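Local coordinates for plasmodesmata-located protein 8 (Arabidopsis thaliana, PDB 6GRF) that probably modulates cell-to-cell trafficking at plasmodesmata, using an extracellular region built from two disulfide-rich DUF26 domains, at residues C68-R73 against L154-S159; A168-D173 against S177-C182. All blocks are in the same frame, centred on the assembly; numbering follows the deposited sequence.

Contact 1 of 2, residues C68-R73 against L154-S159; sequences CRDDLR and LGYKVS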
loop_
_atom_site.group_PDB
_atom_site.type_symbol
_atom_site.label_atom_id
_atom_site.label_comp_id
_atom_site.label_asym_id
_atom_site.label_seq_id
_atom_site.Cartn_x
_atom_site.Cartn_y
_atom_site.Cartn_z
ATOM N N CYS A 68 -4.825 6.545 2.151
ATOM C CA CYS A 68 -4.502 7.493 1.091
ATOM C C CYS A 68 -3.063 7.983 1.276
ATOM O O CYS A 68 -2.515 7.924 2.369
ATOM C CB CYS A 68 -5.437 8.695 1.088
ATOM S SG CYS A 68 -7.143 8.257 0.671
ATOM N N ARG A 69 -2.468 8.476 0.188
ATOM C CA ARG A 69 -1.217 9.200 0.292
ATOM C C ARG A 69 -1.431 10.361 1.270
ATOM O O ARG A 69 -2.315 11.176 1.074
ATOM C CB ARG A 69 -0.749 9.674 -1.086
ATOM C CG ARG A 69 0.230 8.723 -1.757
ATOM C CD ARG A 69 0.643 9.188 -3.145
ATOM N NE ARG A 69 1.429 10.409 -3.141
ATOM C CZ ARG A 69 2.762 10.450 -3.126
ATOM N NH1 ARG A 69 3.451 9.340 -2.916
ATOM N NH2 ARG A 69 3.405 11.591 -3.331
ATOM N N ASP A 70 -0.612 10.399 2.325
ATOM C CA ASP A 70 -0.727 11.376 3.411
ATOM C C ASP A 70 -0.407 12.798 2.929
ATOM O O ASP A 70 -0.704 13.749 3.633
ATOM C CB ASP A 70 0.204 11.024 4.576
ATOM C CG ASP A 70 -0.437 10.225 5.698
ATOM O OD1 ASP A 70 -1.616 10.493 6.015
ATOM O OD2 ASP A 70 0.254 9.344 6.260
ATOM N N ASP A 71 0.215 12.940 1.754
ATOM C CA ASP A 71 0.590 14.264 1.227
ATOM C C ASP A 71 -0.471 14.779 0.241
ATOM O O ASP A 71 -0.171 15.645 -0.585
ATOM C CB ASP A 71 1.988 14.248 0.588
ATOM C CG ASP A 71 2.169 13.230 -0.529
ATOM O OD1 ASP A 71 1.440 12.225 -0.528
ATOM O OD2 ASP A 71 3.047 13.443 -1.385
ATOM N N LEU A 72 -1.708 14.279 0.347
ATOM C CA LEU A 72 -2.793 14.686 -0.556
ATOM C C LEU A 72 -3.986 15.225 0.238
ATOM O O LEU A 72 -4.172 14.903 1.412
ATOM C CB LEU A 72 -3.201 13.498 -1.434
ATOM C CG LEU A 72 -2.284 13.221 -2.629
ATOM C CD1 LEU A 72 -2.899 12.164 -3.536
ATOM C CD2 LEU A 72 -1.976 14.492 -3.416
ATOM N N ARG A 73 -4.797 16.038 -0.451
ATOM C CA ARG A 73 -5.919 16.771 0.125
ATOM C C ARG A 73 -7.087 15.804 0.363
ATOM O O ARG A 73 -7.120 14.715 -0.215
ATOM C CB ARG A 73 -6.326 17.919 -0.810
ATOM C CG ARG A 73 -5.190 18.859 -1.195
ATOM C CD ARG A 73 -5.564 19.848 -2.287
ATOM N NE ARG A 73 -5.789 19.208 -3.578
ATOM C CZ ARG A 73 -6.212 19.836 -4.673
ATOM N NH1 ARG A 73 -6.480 21.132 -4.636
ATOM N NH2 ARG A 73 -6.366 19.163 -5.801
ATOM N N LEU A 154 5.933 7.139 11.528
ATOM C CA LEU A 154 4.520 7.406 11.225
ATOM C C LEU A 154 4.436 8.045 9.841
ATOM O O LEU A 154 5.270 8.865 9.489
ATOM C CB LEU A 154 3.932 8.403 12.224
ATOM C CG LEU A 154 3.993 8.019 13.694
ATOM C CD1 LEU A 154 3.850 9.254 14.569
ATOM C CD2 LEU A 154 2.925 6.991 14.018
ATOM N N GLY A 155 3.385 7.704 9.102
ATOM C CA GLY A 155 3.022 8.407 7.885
ATOM C C GLY A 155 4.024 8.170 6.767
ATOM O O GLY A 155 4.327 7.026 6.437
ATOM N N TYR A 156 4.552 9.272 6.207
ATOM C CA TYR A 156 5.308 9.234 4.985
ATOM C C TYR A 156 6.592 10.042 5.193
ATOM O O TYR A 156 6.691 10.852 6.124
ATOM C CB TYR A 156 4.469 9.775 3.820
ATOM C CG TYR A 156 4.362 11.283 3.771
ATOM C CD1 TYR A 156 3.464 11.969 4.575
ATOM C CD2 TYR A 156 5.183 12.030 2.945
ATOM C CE1 TYR A 156 3.365 13.351 4.548
ATOM C CE2 TYR A 156 5.097 13.411 2.905
ATOM C CZ TYR A 156 4.194 14.076 3.712
ATOM O OH TYR A 156 4.116 15.437 3.678
ATOM N N LYS A 157 7.558 9.794 4.307
ATOM C CA LYS A 157 8.781 10.595 4.197
ATOM C C LYS A 157 9.064 10.804 2.715
ATOM O O LYS A 157 8.926 9.879 1.931
ATOM C CB LYS A 157 9.946 9.899 4.905
ATOM C CG LYS A 157 11.278 10.651 4.919
ATOM C CD LYS A 157 11.392 11.632 6.066
ATOM C CE LYS A 157 12.759 12.266 6.214
ATOM N NZ LYS A 157 13.088 13.094 5.026
ATOM N N VAL A 158 9.404 12.053 2.367
ATOM C CA VAL A 158 10.013 12.423 1.098
ATOM C C VAL A 158 11.499 12.656 1.382
ATOM O O VAL A 158 11.822 13.358 2.343
ATOM C CB VAL A 158 9.382 13.699 0.520
ATOM C CG1 VAL A 158 10.205 14.240 -0.634
ATOM C CG2 VAL A 158 7.936 13.495 0.105
ATOM N N SER A 159 12.377 12.057 0.570
ATOM C CA SER A 159 13.810 12.229 0.755
ATOM C C SER A 159 14.520 12.506 -0.580
ATOM O O SER A 159 14.092 12.057 -1.621
ATOM C CB SER A 159 14.390 11.041 1.457
ATOM O OG SER A 159 15.718 11.337 1.871
#
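D70 and D71 meet G155 and Y156 in a small surface contact between the two DUF26 domains of the chain. The first pair sits in the loop between strand 62-68 and helix 74-91 of the first domain. The second lies at the start of strand 156-161, an outermost strand of the second domain's sheet. R69 to L72 form a type I beta turn, closed by a weak bond from L72 N to R69 O (3.2 Å). The turn presents both aspartates, its two central residues, to the other domain. D71 lies over one face of the Y156 ring. Its CB is 4.2 Å from the ring centroid and 26° off the ring normal, a CH-pi contact. D71 N lies above the same face, displaced toward the rim. D70 approaches the ring obliquely, with CB 3.4 Å from Y156 CD1. The carboxylate of D70 turns instead to the glycine, where OD2 comes within 3.3 Å of G155 CA. The Y156 side chain leaves the strand with CG between the backbone N and the carbonyl carbon (chi1 78°), which stands the ring up beside the turn. V158 CG2, from the same strand, lies at the ring edge and in its plane. The D71 carboxylate points away from the ring to R69, whose NH2 forms a salt bridge to OD2 at 2.7 Å. The R69 guanidinium also makes a cation-pi contact with Y167 of strand 164-170. R69 thus adds a second tie to that domain. Between the two segments themselves there are neither hydrogen bonds nor salt bridges. This contact relies on aspartate methylene groups set against an aromatic ring, and the charge of D71 is probably offset within its own turn.

Contact 2 of 2, residues A168-D173 against S177-C182; sequences AQCVGD and SDCTAC
C170 and C179 form a disulfide of the C-X8-C-X2-C motif that marks DUF26 domains, here in the second domain. It staples the end of strand 164-170 to the first turn of helix 176-193. The tight part of the contact is almost wholly this bridge. Both cysteines are buried, and C170 and C179 are the only residues of the two segments that touch. Each side chain takes a different route to the bond. C170 SG stands anti to its own carbonyl carbon, with chi1 at -78°. C179 SG is anti to its own backbone N, with chi1 at 171°. The S-S torsion is 88°, so the bridge is right-handed and close to the relaxed value. The bridge brings C170 CA and C179 CA to 5.8 Å. L183, further along the helix, packs on both A168 and C170 and extends this inner side. C182 completes the motif one helical turn after C179. Backbone bonds run along the helix here, from A181 N to S177 O (3.1 Å) and from C182 N to D178 O (2.9 Å). C182 turns to the same side of the helix as C179 and forms a second disulfide with C207 of strand 207-213, so two bridges hold the helix to the sheet. The other side is looser. S177 and A181 are exposed on the helix, and G172 is exposed where the chain leaves the strand. T180 OG1 bonds back to P176 O near the start of the helix. D173, beyond the strand, makes its bonds elsewhere, with OD2 taking Q206 NE2 and G116 N. At the bridge, C170 SG and C179 SG are 2.0 Å apart, with C170 CB 3.0 Å from C179 SG.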
loop_
_atom_site.group_PDB
_atom_site.type_symbol
_atom_site.label_atom_id
_atom_site.label_comp_id
_atom_site.label_asym_id
_atom_site.label_seq_id
_atom_site.Cartn_x
_atom_site.Cartn_y
_atom_site.Cartn_z
ATOM N N ALA A 168 8.492 6.955 0.945
ATOM C CA ALA A 168 8.042 5.787 1.699
ATOM C C ALA A 168 6.800 6.147 2.520
ATOM O O ALA A 168 6.629 7.285 2.942
ATOM C CB ALA A 168 9.135 5.262 2.592
ATOM N N GLN A 169 5.956 5.135 2.724
ATOM C CA GLN A 169 4.670 5.268 3.407
ATOM C C GLN A 169 4.457 3.977 4.202
ATOM O O GLN A 169 4.658 2.890 3.660
ATOM C CB GLN A 169 3.579 5.533 2.363
ATOM C CG GLN A 169 2.136 5.402 2.849
ATOM C CD GLN A 169 1.484 6.729 3.152
ATOM O OE1 GLN A 169 1.210 7.050 4.311
ATOM N NE2 GLN A 169 1.244 7.524 2.123
ATOM N N CYS A 170 4.141 4.127 5.494
ATOM C CA CYS A 170 3.612 3.039 6.332
ATOM C C CYS A 170 2.089 3.133 6.411
ATOM O O CYS A 170 1.542 4.227 6.616
ATOM C CB CYS A 170 4.161 3.108 7.748
ATOM S SG CYS A 170 5.847 2.468 7.854
ATOM N N VAL A 171 1.420 1.982 6.310
ATOM C CA VAL A 171 -0.027 1.930 6.482
ATOM C C VAL A 171 -0.336 2.205 7.959
ATOM O O VAL A 171 0.340 1.714 8.835
ATOM C CB VAL A 171 -0.609 0.595 5.987
ATOM C CG1 VAL A 171 -2.102 0.506 6.254
ATOM C CG2 VAL A 171 -0.331 0.394 4.507
ATOM N N GLY A 172 -1.394 2.979 8.202
ATOM C CA GLY A 172 -1.696 3.613 9.495
ATOM C C GLY A 172 -2.107 2.647 10.603
ATOM O O GLY A 172 -2.346 3.106 11.694
ATOM N N ASP A 173 -2.167 1.332 10.332
ATOM C CA ASP A 173 -2.483 0.316 11.347
ATOM C C ASP A 173 -1.225 -0.152 12.099
ATOM O O ASP A 173 -1.341 -0.866 13.079
ATOM C CB ASP A 173 -3.256 -0.872 10.752
ATOM C CG ASP A 173 -2.478 -1.792 9.815
ATOM O OD1 ASP A 173 -1.671 -1.277 9.029
ATOM O OD2 ASP A 173 -2.727 -3.020 9.849
ATOM N N SER A 177 7.404 1.146 15.899
ATOM C CA SER A 177 8.431 0.112 15.852
ATOM C C SER A 177 8.215 -0.778 14.621
ATOM O O SER A 177 9.167 -1.116 13.902
ATOM C CB SER A 177 8.420 -0.702 17.116
ATOM O OG SER A 177 8.427 0.147 18.254
ATOM N N ASP A 178 6.949 -1.152 14.388
ATOM C CA ASP A 178 6.598 -2.050 13.298
ATOM C C ASP A 178 6.749 -1.338 11.946
ATOM O O ASP A 178 7.110 -1.955 10.980
ATOM C CB ASP A 178 5.200 -2.642 13.484
ATOM C CG ASP A 178 5.121 -3.746 14.532
ATOM O OD1 ASP A 178 6.169 -4.376 14.833
ATOM O OD2 ASP A 178 4.001 -3.990 15.025
ATOM N N CYS A 179 6.432 -0.044 11.891
ATOM C CA CYS A 179 6.638 0.764 10.696
ATOM C C CYS A 179 8.131 0.780 10.323
ATOM O O CYS A 179 8.470 0.515 9.173
ATOM C CB CYS A 179 6.096 2.175 10.884
ATOM S SG CYS A 179 6.539 3.305 9.539
ATOM N N THR A 180 9.005 1.017 11.313
ATOM C CA THR A 180 10.472 1.034 11.099
ATOM C C THR A 180 10.935 -0.305 10.498
ATOM O O THR A 180 11.675 -0.325 9.530
ATOM C CB THR A 180 11.227 1.361 12.399
ATOM O OG1 THR A 180 10.789 2.646 12.830
ATOM C CG2 THR A 180 12.735 1.381 12.256
ATOM N N ALA A 181 10.483 -1.422 11.090
ATOM C CA ALA A 181 10.853 -2.781 10.659
ATOM C C ALA A 181 10.317 -3.064 9.249
ATOM O O ALA A 181 11.004 -3.684 8.440
ATOM C CB ALA A 181 10.337 -3.792 11.663
ATOM N N CYS A 182 9.092 -2.607 8.956
ATOM C CA CYS A 182 8.490 -2.823 7.663
ATOM C C CYS A 182 9.312 -2.096 6.586
ATOM O O CYS A 182 9.633 -2.671 5.549
ATOM C CB CYS A 182 7.034 -2.366 7.664
ATOM S SG CYS A 182 6.093 -2.864 6.195
#

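From the N terminus, the chain passes through 68-73 partway through the first DUF26 domain and then completes that domain. Some 80 residues later, 154-159 comes back to that loop, so contact 1 closes a long excursion and joins the two domains. Contact 2 opens afterwards and closes a very short connection, with three residues between its segments. The two are in series and neither nest nor cross. They meet in one sheet, where strands 156-161 and 164-170 are antiparallel neighbours. Probable hydrogen bonds from K157 N to A168 O and from C170 N to G155 O link them. Together the contacts tie the first-domain loop to the edge of the second sheet, and that sheet to helix 176-193.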